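Side-chain contacts in endo-1,3-beta-glucanase, family GH16 (Zobellia galactanivorans, PDB 4CRQ), which probably hydrolyses internal beta-1,3 linkages of laminarin-type glucans, this chain being the calcium-binding family 16 catalytic module of a longer enzyme: residues P17-E22 / I198-A203; G154-Y159 / Q221-Y226; I158-W163 / K169-G174. The protein carries 1 engineered substitution. One frame throughout, in Å; residues are numbered along the deposited sequence.

Starting from the N terminus, residues 17-22 wait some 175 residues before contact 1 closes, joining strand 20-22 to strand 196-204 past strand 62-70. Within that span, strand 156-163 opens contacts 2 and 3 from overlapping stretches. Contact 3 closes almost at once, because 158-163 folds back on 169-174 as a hairpin, and so it lies wholly within the span of contact 1. Contact 2 closes last, joining 156-163 to strand 220-231 past strand 80-87, so contacts 1 and 2 cross along the chain. Leu-200 and Met-202 pack on Met-222 where those two meet, while Ile-158, Tyr-159 and the His-157 to Asp-173 pairing join contacts 2 and 3.

Contact 1: residues P17-E22 / I198-A203; sequences PDWVFE and ILLNMA
The indole of Trp-19 slants across Leu-200 and Ile-198, and the far corner of its six-membered ring does nearly all the touching. CH2 comes 3.7 Å from Leu-200 CD1, while on the same strand Ile-198 offers CG2, 4.0 Å from Trp-19 CH2. These two aliphatic residues are two apart in the strand, with Leu-199 between them, and send their side chains to the same face, so between them they form a paired apolar seat for the ring. With CG beside the backbone N (chi1 -60°), the indole reaches forward to the strand although the CB of Trp-19 does not itself aim there. Its pyrrole end leads elsewhere: NE1 is hydrogen-bonded to Asp-9 OD2. Glu-22 adds a looser touch, OE1 lying 4.3 Å from Leu-199 CD2, and that carboxylate is spoken for by a salt bridge to Arg-68. Arg-68 belongs to strand 62-70, which pairs antiparallel with both 20-22 and 196-204 and so lies between them in the beta-jelly-roll of family 16. The segments therefore meet through side chains reaching past a shared neighbour. Chemically the junction is dispersive, buried packing, with its directional polar bonds made to residues around it.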
loop_
_atom_site.group_PDB
_atom_site.type_symbol
_atom_site.label_atom_id
_atom_site.label_comp_id
_atom_site.label_asym_id
_atom_site.label_seq_id
_atom_site.Cartn_x
_atom_site.Cartn_y
_atom_site.Cartn_z
ATOM N N PRO A 17 -8.787 -15.589 -3.733
ATOM C CA PRO A 17 -8.996 -16.213 -2.406
ATOM C C PRO A 17 -8.032 -15.746 -1.290
ATOM O O PRO A 17 -8.239 -16.154 -0.112
ATOM C CB PRO A 17 -8.818 -17.715 -2.700
ATOM C CG PRO A 17 -7.873 -17.745 -3.845
ATOM C CD PRO A 17 -8.158 -16.525 -4.690
ATOM N N ASP A 18 -7.024 -14.930 -1.638
ATOM C CA ASP A 18 -5.964 -14.585 -0.652
ATOM C C ASP A 18 -6.117 -13.241 0.044
ATOM O O ASP A 18 -5.222 -12.807 0.748
ATOM C CB ASP A 18 -4.576 -14.762 -1.300
ATOM C CG ASP A 18 -4.351 -16.179 -1.740
ATOM O OD1 ASP A 18 -4.539 -17.080 -0.895
ATOM O OD2 ASP A 18 -4.010 -16.406 -2.919
ATOM N N TRP A 19 -7.272 -12.611 -0.141
ATOM C CA TRP A 19 -7.534 -11.318 0.483
ATOM C C TRP A 19 -8.525 -11.346 1.613
ATOM O O TRP A 19 -9.561 -12.011 1.534
ATOM C CB TRP A 19 -8.041 -10.345 -0.571
ATOM C CG TRP A 19 -7.075 -10.113 -1.705
ATOM C CD1 TRP A 19 -7.071 -10.728 -2.955
ATOM C CD2 TRP A 19 -5.930 -9.176 -1.733
ATOM N NE1 TRP A 19 -6.039 -10.250 -3.732
ATOM C CE2 TRP A 19 -5.316 -9.323 -3.062
ATOM C CE3 TRP A 19 -5.372 -8.256 -0.820
ATOM C CZ2 TRP A 19 -4.193 -8.574 -3.449
ATOM C CZ3 TRP A 19 -4.242 -7.515 -1.219
ATOM C CH2 TRP A 19 -3.668 -7.672 -2.509
ATOM N N VAL A 20 -8.189 -10.598 2.662
ATOM C CA VAL A 20 -9.011 -10.352 3.851
ATOM C C VAL A 20 -9.358 -8.876 3.815
ATOM O O VAL A 20 -8.481 -8.026 3.535
ATOM C CB VAL A 20 -8.220 -10.700 5.144
ATOM C CG1 VAL A 20 -8.940 -10.268 6.422
ATOM C CG2 VAL A 20 -7.911 -12.192 5.170
ATOM N N PHE A 21 -10.610 -8.548 4.109
ATOM C CA PHE A 21 -11.086 -7.156 4.091
ATOM C C PHE A 21 -11.143 -6.623 5.499
ATOM O O PHE A 21 -11.633 -7.299 6.398
ATOM C CB PHE A 21 -12.453 -7.094 3.412
ATOM C CG PHE A 21 -12.392 -7.533 1.982
ATOM C CD1 PHE A 21 -12.497 -8.902 1.653
ATOM C CD2 PHE A 21 -12.202 -6.597 0.953
ATOM C CE1 PHE A 21 -12.420 -9.331 0.325
ATOM C CE2 PHE A 21 -12.129 -7.028 -0.385
ATOM C CZ PHE A 21 -12.235 -8.391 -0.696
ATOM N N GLU A 22 -10.632 -5.413 5.682
ATOM C CA GLU A 22 -10.695 -4.730 6.982
ATOM C C GLU A 22 -11.896 -3.798 6.993
ATOM O O GLU A 22 -12.350 -3.347 5.935
ATOM C CB GLU A 22 -9.376 -4.024 7.280
ATOM C CG GLU A 22 -8.292 -5.058 7.557
ATOM C CD GLU A 22 -6.958 -4.450 7.840
ATOM O OE1 GLU A 22 -6.348 -3.904 6.919
ATOM O OE2 GLU A 22 -6.527 -4.547 9.014
ATOM N N ILE A 198 0.825 -8.478 1.853
ATOM C CA ILE A 198 0.530 -7.309 1.005
ATOM C C ILE A 198 -0.790 -6.621 1.409
ATOM O O ILE A 198 -1.746 -7.334 1.838
ATOM C CB ILE A 198 0.459 -7.775 -0.467
ATOM C CG1 ILE A 198 1.841 -8.278 -0.926
ATOM C CG2 ILE A 198 -0.006 -6.641 -1.419
ATOM C CD1 ILE A 198 1.861 -9.045 -2.253
ATOM N N LEU A 199 -0.847 -5.290 1.247
ATOM C CA LEU A 199 -2.064 -4.503 1.486
ATOM C C LEU A 199 -2.314 -3.554 0.330
ATOM O O LEU A 199 -1.367 -3.057 -0.316
ATOM C CB LEU A 199 -1.945 -3.651 2.773
ATOM C CG LEU A 199 -1.612 -4.402 4.080
ATOM C CD1 LEU A 199 -0.120 -4.362 4.370
ATOM C CD2 LEU A 199 -2.351 -3.795 5.263
ATOM N N LEU A 200 -3.608 -3.320 0.082
ATOM C CA LEU A 200 -4.087 -2.282 -0.838
ATOM C C LEU A 200 -5.169 -1.512 -0.125
ATOM O O LEU A 200 -6.046 -2.112 0.525
ATOM C CB LEU A 200 -4.684 -2.920 -2.107
ATOM C CG LEU A 200 -3.687 -3.490 -3.111
ATOM C CD1 LEU A 200 -4.457 -4.364 -4.082
ATOM C CD2 LEU A 200 -2.901 -2.399 -3.849
ATOM N N ASN A 201 -5.152 -0.188 -0.263
ATOM C CA ASN A 201 -6.234 0.628 0.332
ATOM C C ASN A 201 -6.313 1.983 -0.294
ATOM O O ASN A 201 -5.377 2.415 -1.012
ATOM C CB ASN A 201 -6.017 0.827 1.862
ATOM C CG ASN A 201 -4.826 1.762 2.167
ATOM O OD1 ASN A 201 -3.678 1.343 2.037
ATOM N ND2 ASN A 201 -5.093 3.022 2.543
ATOM N N MET A 202 -7.419 2.681 -0.017
ATOM C CA MET A 202 -7.430 4.113 -0.306
ATOM C C MET A 202 -8.037 4.831 0.902
ATOM O O MET A 202 -9.239 4.667 1.178
ATOM C CB MET A 202 -8.161 4.481 -1.601
ATOM C CG MET A 202 -8.008 5.990 -1.921
ATOM S SD MET A 202 -8.316 6.360 -3.676
ATOM C CE MET A 202 -9.922 5.599 -3.986
ATOM N N ALA A 203 -7.218 5.599 1.632
ATOM C CA ALA A 203 -7.696 6.370 2.771
ATOM C C ALA A 203 -8.252 7.715 2.275
ATOM O O ALA A 203 -7.965 8.137 1.131
ATOM C CB ALA A 203 -6.586 6.574 3.800
#

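Contact 2: residues G154-Y159 / Q221-Y226; sequences GQYHIY and QMLVDY. With CA (calcium ion), chain C.
The phenol ring of Tyr-156 meets Leu-223 and Asp-225 obliquely. CE1 is 4.1 Å from Asp-225 CB, and the ring crosses Leu-223 at about a right angle, Tyr-156 OH lying 3.7 Å from Leu-223 CD1. Ring and carboxylate planes stand 59° apart, so the two flat groups do not stack. This is a next-but-one strand contact in the family 16 beta-jelly-roll: strand 80-87 pairs antiparallel with both 156-163 and 220-231, and the short segments on either side of it differ by 63° in direction. Arg-85 of that middle strand makes a cation-pi contact with Tyr-156 and a salt bridge to Asp-225 OD2, while Tyr-156 OH is hydrogen-bonded to Asn-49 OD1. A leucine in place of Tyr-156 would probably leave Asn-49 OD1 without this hydroxyl partner and Arg-85 without this cation-pi partner. Further along, Ile-158 reaches over with its terminal methyl, CD1 lying 3.7 Å from Tyr-226 OH. Asp-225 has a second task as a calcium ligand. Its CG is anti to the backbone N (chi1 -175°), which lets OD1 and the residue's own carbonyl bind one ion. Glu-10 O, Gly-48 O and three waters complete the site. One carboxylate oxygen goes to Arg-85 and the other to the metal, with Asp-225 OD1 and Asp-225 O each 2.4 Å from the calcium ion.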
loop_
_atom_site.group_PDB
_atom_site.type_symbol
_atom_site.label_atom_id
_atom_site.label_comp_id
_atom_site.label_asym_id
_atom_site.label_seq_id
_atom_site.Cartn_x
_atom_site.Cartn_y
_atom_site.Cartn_z
ATOM N N GLY A 154 -3.345 9.210 -13.201
ATOM C CA GLY A 154 -4.651 8.667 -13.636
ATOM C C GLY A 154 -4.570 7.620 -14.737
ATOM O O GLY A 154 -5.565 6.887 -14.970
ATOM N N GLN A 155 -3.430 7.577 -15.439
ATOM C CA GLN A 155 -3.162 6.476 -16.354
ATOM C C GLN A 155 -2.634 5.289 -15.554
ATOM O O GLN A 155 -2.233 5.452 -14.375
ATOM C CB GLN A 155 -2.082 6.883 -17.346
ATOM C CG GLN A 155 -2.513 8.000 -18.292
ATOM C CD GLN A 155 -1.340 8.605 -19.062
ATOM O OE1 GLN A 155 -0.195 8.195 -18.872
ATOM N NE2 GLN A 155 -1.620 9.605 -19.928
ATOM N N TYR A 156 -2.620 4.089 -16.179
ATOM C CA TYR A 156 -1.947 2.957 -15.526
ATOM C C TYR A 156 -0.424 3.178 -15.478
ATOM O O TYR A 156 0.173 3.699 -16.431
ATOM C CB TYR A 156 -2.216 1.624 -16.213
ATOM C CG TYR A 156 -3.616 1.144 -15.943
ATOM C CD1 TYR A 156 -3.930 0.448 -14.751
ATOM C CD2 TYR A 156 -4.644 1.379 -16.880
ATOM C CE1 TYR A 156 -5.228 0.005 -14.498
ATOM C CE2 TYR A 156 -5.939 0.946 -16.649
ATOM C CZ TYR A 156 -6.246 0.252 -15.473
ATOM O OH TYR A 156 -7.560 -0.168 -15.315
ATOM N N HIS A 157 0.173 2.771 -14.353
ATOM C CA HIS A 157 1.624 2.682 -14.193
ATOM C C HIS A 157 1.953 1.412 -13.463
ATOM O O HIS A 157 1.090 0.852 -12.765
ATOM C CB HIS A 157 2.175 3.883 -13.438
ATOM C CG HIS A 157 1.984 5.184 -14.179
ATOM N ND1 HIS A 157 2.867 5.634 -15.107
ATOM C CD2 HIS A 157 0.960 6.125 -14.123
ATOM C CE1 HIS A 157 2.422 6.816 -15.608
ATOM N NE2 HIS A 157 1.264 7.113 -15.012
ATOM N N ILE A 158 3.190 0.951 -13.596
ATOM C CA ILE A 158 3.659 -0.229 -12.858
ATOM C C ILE A 158 4.425 0.265 -11.623
ATOM O O ILE A 158 5.413 1.008 -11.756
ATOM C CB ILE A 158 4.601 -1.111 -13.701
ATOM C CG1 ILE A 158 3.999 -1.408 -15.107
ATOM C CG2 ILE A 158 4.992 -2.382 -12.918
ATOM C CD1 ILE A 158 2.657 -2.150 -15.154
ATOM N N TYR A 159 3.972 -0.150 -10.428
ATOM C CA TYR A 159 4.663 0.215 -9.183
ATOM C C TYR A 159 5.281 -1.041 -8.615
ATOM O O TYR A 159 4.557 -2.033 -8.429
ATOM C CB TYR A 159 3.677 0.803 -8.194
ATOM C CG TYR A 159 3.041 2.068 -8.733
ATOM C CD1 TYR A 159 3.726 3.296 -8.648
ATOM C CD2 TYR A 159 1.763 2.047 -9.348
ATOM C CE1 TYR A 159 3.163 4.454 -9.147
ATOM C CE2 TYR A 159 1.183 3.226 -9.851
ATOM C CZ TYR A 159 1.887 4.436 -9.747
ATOM O OH TYR A 159 1.380 5.638 -10.210
ATOM N N GLN A 221 -12.264 6.258 -7.780
ATOM C CA GLN A 221 -11.917 4.853 -8.041
ATOM C C GLN A 221 -10.418 4.650 -8.178
ATOM O O GLN A 221 -9.782 5.280 -9.030
ATOM C CB GLN A 221 -12.587 4.327 -9.327
ATOM C CG GLN A 221 -14.112 4.274 -9.307
ATOM C CD GLN A 221 -14.704 3.730 -10.603
ATOM O OE1 GLN A 221 -14.145 3.921 -11.680
ATOM N NE2 GLN A 221 -15.824 3.055 -10.506
ATOM N N MET A 222 -9.871 3.772 -7.343
ATOM C CA MET A 222 -8.488 3.274 -7.485
ATOM C C MET A 222 -8.629 1.950 -8.262
ATOM O O MET A 222 -9.345 1.045 -7.805
ATOM C CB MET A 222 -7.842 3.092 -6.102
ATOM C CG MET A 222 -6.529 2.333 -6.115
ATOM S SD MET A 222 -6.036 2.176 -4.383
ATOM C CE MET A 222 -4.442 1.383 -4.570
ATOM N N LEU A 223 -7.956 1.846 -9.412
ATOM C CA LEU A 223 -8.029 0.680 -10.299
ATOM C C LEU A 223 -6.759 -0.102 -10.207
ATOM O O LEU A 223 -5.679 0.438 -10.455
ATOM C CB LEU A 223 -8.263 1.122 -11.755
ATOM C CG LEU A 223 -9.486 2.037 -11.984
ATOM C CD1 LEU A 223 -9.599 2.344 -13.477
ATOM C CD2 LEU A 223 -10.800 1.457 -11.480
ATOM N N VAL A 224 -6.878 -1.374 -9.830
ATOM C CA VAL A 224 -5.719 -2.281 -9.761
ATOM C C VAL A 224 -5.964 -3.436 -10.767
ATOM O O VAL A 224 -6.841 -4.307 -10.563
ATOM C CB VAL A 224 -5.470 -2.825 -8.330
ATOM C CG1 VAL A 224 -4.180 -3.688 -8.286
ATOM C CG2 VAL A 224 -5.404 -1.710 -7.297
ATOM N N ASP A 225 -5.192 -3.424 -11.856
ATOM C CA ASP A 225 -5.327 -4.438 -12.903
ATOM C C ASP A 225 -4.844 -5.790 -12.354
ATOM O O ASP A 225 -5.476 -6.833 -12.621
ATOM C CB ASP A 225 -4.530 -3.974 -14.127
ATOM C CG ASP A 225 -4.674 -4.889 -15.344
ATOM O OD1 ASP A 225 -5.529 -5.847 -15.363
ATOM O OD2 ASP A 225 -3.903 -4.656 -16.321
ATOM N N TYR A 226 -3.746 -5.805 -11.607
ATOM C CA TYR A 226 -3.254 -7.065 -11.041
ATOM C C TYR A 226 -2.241 -6.776 -9.990
ATOM O O TYR A 226 -1.687 -5.654 -9.963
ATOM C CB TYR A 226 -2.617 -7.979 -12.126
ATOM C CG TYR A 226 -1.504 -7.333 -12.964
ATOM C CD1 TYR A 226 -0.210 -7.068 -12.417
ATOM C CD2 TYR A 226 -1.731 -7.010 -14.321
ATOM C CE1 TYR A 226 0.819 -6.508 -13.195
ATOM C CE2 TYR A 226 -0.708 -6.441 -15.109
ATOM C CZ TYR A 226 0.560 -6.195 -14.543
ATOM O OH TYR A 226 1.575 -5.665 -15.301
HETATM CA CA CA C . -6.687 -7.728 -14.522
HETATM O O HOH W 1 -8.079 -9.616 -15.596
HETATM O O HOH W 2 -4.771 -8.767 -15.355
HETATM O O HOH W 3 -7.396 -7.412 -16.934
#

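Contact 3: residues I158-W163 / K169-G174; sequences IYSVEW and KWFVDG
Ile-158 O is gripped twice: Asp-173 N donates to it in the carbonyl plane at 2.8 Å, and a water donates to it more loosely. The same water pairs with Ser-160 OG and accepts from Gly-174 N, tying the end of the hairpin to the next turn. Asp-173 also returns a bond through its side chain, OD1 taking Ile-158 N at 2.8 Å on its syn side but 34° out of the carboxylate plane; OD2 is left for His-157. Asp-173 and Gly-174 both have left-handed backbone angles, consistent with a type I' turn into strand 175-181. Behind them runs an antiparallel ladder in which Ser-160 with Phe-171 and Glu-162 with Lys-169 are the hydrogen-bonded pairs.

On one face of it Val-161 sets CG1 over the five-membered ring of Trp-170, 3.5 Å from the ring centroid, a CH-pi contact; Trp-170 NE1 goes to Asp-117 O. Beside this pair Tyr-159 CD1 meets Val-172 CG2 at 3.6 Å. On the other face Ser-160 OG, held between backbone N and carbonyl carbon (chi1 65°), meets both the water and Phe-171 CB, the latter at 3.4 Å. Glu-162 slants across the phenyl, its CG 3.7 Å from Phe-171 CE1 and its carboxylate turned 55° from the ring. Backbone bonds thus fix the register, while apolar packing, including a methyl over the Trp-170 ring, lies on one face and a mixed polar and aromatic surface forms the other.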
loop_
_atom_site.group_PDB
_atom_site.type_symbol
_atom_site.label_atom_id
_atom_site.label_comp_id
_atom_site.label_asym_id
_atom_site.label_seq_id
_atom_site.Cartn_x
_atom_site.Cartn_y
_atom_site.Cartn_z
ATOM N N ILE A 158 3.190 0.951 -13.596
ATOM C CA ILE A 158 3.659 -0.229 -12.858
ATOM C C ILE A 158 4.425 0.265 -11.623
ATOM O O ILE A 158 5.413 1.008 -11.756
ATOM C CB ILE A 158 4.601 -1.111 -13.701
ATOM C CG1 ILE A 158 3.999 -1.408 -15.107
ATOM C CG2 ILE A 158 4.992 -2.382 -12.918
ATOM C CD1 ILE A 158 2.657 -2.150 -15.154
ATOM N N TYR A 159 3.972 -0.150 -10.428
ATOM C CA TYR A 159 4.663 0.215 -9.183
ATOM C C TYR A 159 5.281 -1.041 -8.615
ATOM O O TYR A 159 4.557 -2.033 -8.429
ATOM C CB TYR A 159 3.677 0.803 -8.194
ATOM C CG TYR A 159 3.041 2.068 -8.733
ATOM C CD1 TYR A 159 3.726 3.296 -8.648
ATOM C CD2 TYR A 159 1.763 2.047 -9.348
ATOM C CE1 TYR A 159 3.163 4.454 -9.147
ATOM C CE2 TYR A 159 1.183 3.226 -9.851
ATOM C CZ TYR A 159 1.887 4.436 -9.747
ATOM O OH TYR A 159 1.380 5.638 -10.210
ATOM N N SER A 160 6.598 -1.045 -8.330
ATOM C CA SER A 160 7.210 -2.277 -7.834
ATOM C C SER A 160 8.349 -1.995 -6.871
ATOM O O SER A 160 8.900 -0.882 -6.846
ATOM C CB SER A 160 7.737 -3.114 -9.023
ATOM O OG SER A 160 8.794 -2.419 -9.669
ATOM N N VAL A 161 8.687 -3.018 -6.093
ATOM C CA VAL A 161 9.921 -3.040 -5.338
ATOM C C VAL A 161 10.650 -4.313 -5.668
ATOM O O VAL A 161 9.990 -5.341 -5.871
ATOM C CB VAL A 161 9.741 -2.956 -3.791
ATOM C CG1 VAL A 161 9.302 -1.567 -3.391
ATOM C CG2 VAL A 161 8.825 -4.081 -3.249
ATOM N N GLU A 162 11.975 -4.256 -5.734
ATOM C CA GLU A 162 12.806 -5.472 -5.765
ATOM C C GLU A 162 13.466 -5.555 -4.393
ATOM O O GLU A 162 14.199 -4.641 -3.989
ATOM C CB GLU A 162 13.854 -5.445 -6.860
ATOM C CG GLU A 162 13.288 -5.666 -8.242
ATOM C CD GLU A 162 14.315 -5.532 -9.353
ATOM O OE1 GLU A 162 15.506 -5.214 -9.106
ATOM O OE2 GLU A 162 13.910 -5.742 -10.506
ATOM N N TRP A 163 13.190 -6.650 -3.688
ATOM C CA TRP A 163 13.636 -6.861 -2.328
ATOM C C TRP A 163 14.450 -8.117 -2.229
ATOM O O TRP A 163 13.937 -9.165 -2.546
ATOM C CB TRP A 163 12.370 -6.904 -1.478
ATOM C CG TRP A 163 12.453 -7.390 -0.053
ATOM C CD1 TRP A 163 13.506 -7.245 0.864
ATOM C CD2 TRP A 163 11.407 -8.091 0.666
ATOM N NE1 TRP A 163 13.184 -7.813 2.073
ATOM C CE2 TRP A 163 11.929 -8.345 2.022
ATOM C CE3 TRP A 163 10.117 -8.534 0.336
ATOM C CZ2 TRP A 163 11.179 -9.014 2.988
ATOM C CZ3 TRP A 163 9.372 -9.212 1.319
ATOM C CH2 TRP A 163 9.897 -9.445 2.618
ATOM N N LYS A 169 14.766 -1.937 -3.521
ATOM C CA LYS A 169 14.801 -0.925 -4.576
ATOM C C LYS A 169 13.365 -0.657 -5.004
ATOM O O LYS A 169 12.577 -1.608 -5.107
ATOM C CB LYS A 169 15.650 -1.395 -5.767
ATOM C CG LYS A 169 17.124 -1.695 -5.462
ATOM C CD LYS A 169 17.738 -2.387 -6.670
ATOM C CE LYS A 169 19.031 -3.136 -6.364
ATOM N NZ LYS A 169 20.237 -2.342 -6.652
ATOM N N TRP A 170 13.028 0.611 -5.274
ATOM C CA TRP A 170 11.695 1.004 -5.751
ATOM C C TRP A 170 11.749 1.469 -7.182
ATOM O O TRP A 170 12.747 2.080 -7.614
ATOM C CB TRP A 170 11.120 2.155 -4.924
ATOM C CG TRP A 170 10.709 1.822 -3.520
ATOM C CD1 TRP A 170 9.420 1.618 -3.037
ATOM C CD2 TRP A 170 11.588 1.653 -2.358
ATOM N NE1 TRP A 170 9.436 1.332 -1.703
ATOM C CE2 TRP A 170 10.708 1.339 -1.224
ATOM C CE3 TRP A 170 12.976 1.729 -2.146
ATOM C CZ2 TRP A 170 11.207 1.114 0.061
ATOM C CZ3 TRP A 170 13.467 1.502 -0.849
ATOM C CH2 TRP A 170 12.600 1.197 0.227
ATOM N N PHE A 171 10.656 1.214 -7.906
ATOM C CA PHE A 171 10.523 1.555 -9.319
ATOM C C PHE A 171 9.118 2.012 -9.652
ATOM O O PHE A 171 8.148 1.543 -9.034
ATOM C CB PHE A 171 10.799 0.322 -10.202
ATOM C CG PHE A 171 12.110 -0.395 -9.903
ATOM C CD1 PHE A 171 12.181 -1.359 -8.873
ATOM C CD2 PHE A 171 13.275 -0.122 -10.641
ATOM C CE1 PHE A 171 13.377 -2.029 -8.592
ATOM C CE2 PHE A 171 14.482 -0.792 -10.358
ATOM C CZ PHE A 171 14.534 -1.743 -9.337
ATOM N N VAL A 172 9.029 2.919 -10.628
ATOM C CA VAL A 172 7.756 3.262 -11.260
ATOM C C VAL A 172 8.083 3.062 -12.715
ATOM O O VAL A 172 9.070 3.655 -13.202
ATOM C CB VAL A 172 7.213 4.686 -10.978
ATOM C CG1 VAL A 172 5.977 4.974 -11.856
ATOM C CG2 VAL A 172 6.874 4.836 -9.509
ATOM N N ASP A 173 7.287 2.211 -13.386
ATOM C CA ASP A 173 7.486 1.911 -14.808
ATOM C C ASP A 173 8.951 1.514 -15.095
ATOM O O ASP A 173 9.522 1.870 -16.150
ATOM C CB ASP A 173 7.058 3.131 -15.657
ATOM C CG ASP A 173 5.541 3.359 -15.679
ATOM O OD1 ASP A 173 4.751 2.392 -15.495
ATOM O OD2 ASP A 173 5.144 4.526 -15.896
ATOM N N GLY A 174 9.574 0.782 -14.162
ATOM C CA GLY A 174 10.958 0.345 -14.319
ATOM C C GLY A 174 12.041 1.341 -13.992
ATOM O O GLY A 174 13.219 0.987 -14.075
HETATM O O HOH W 4 8.027 -0.799 -12.050
#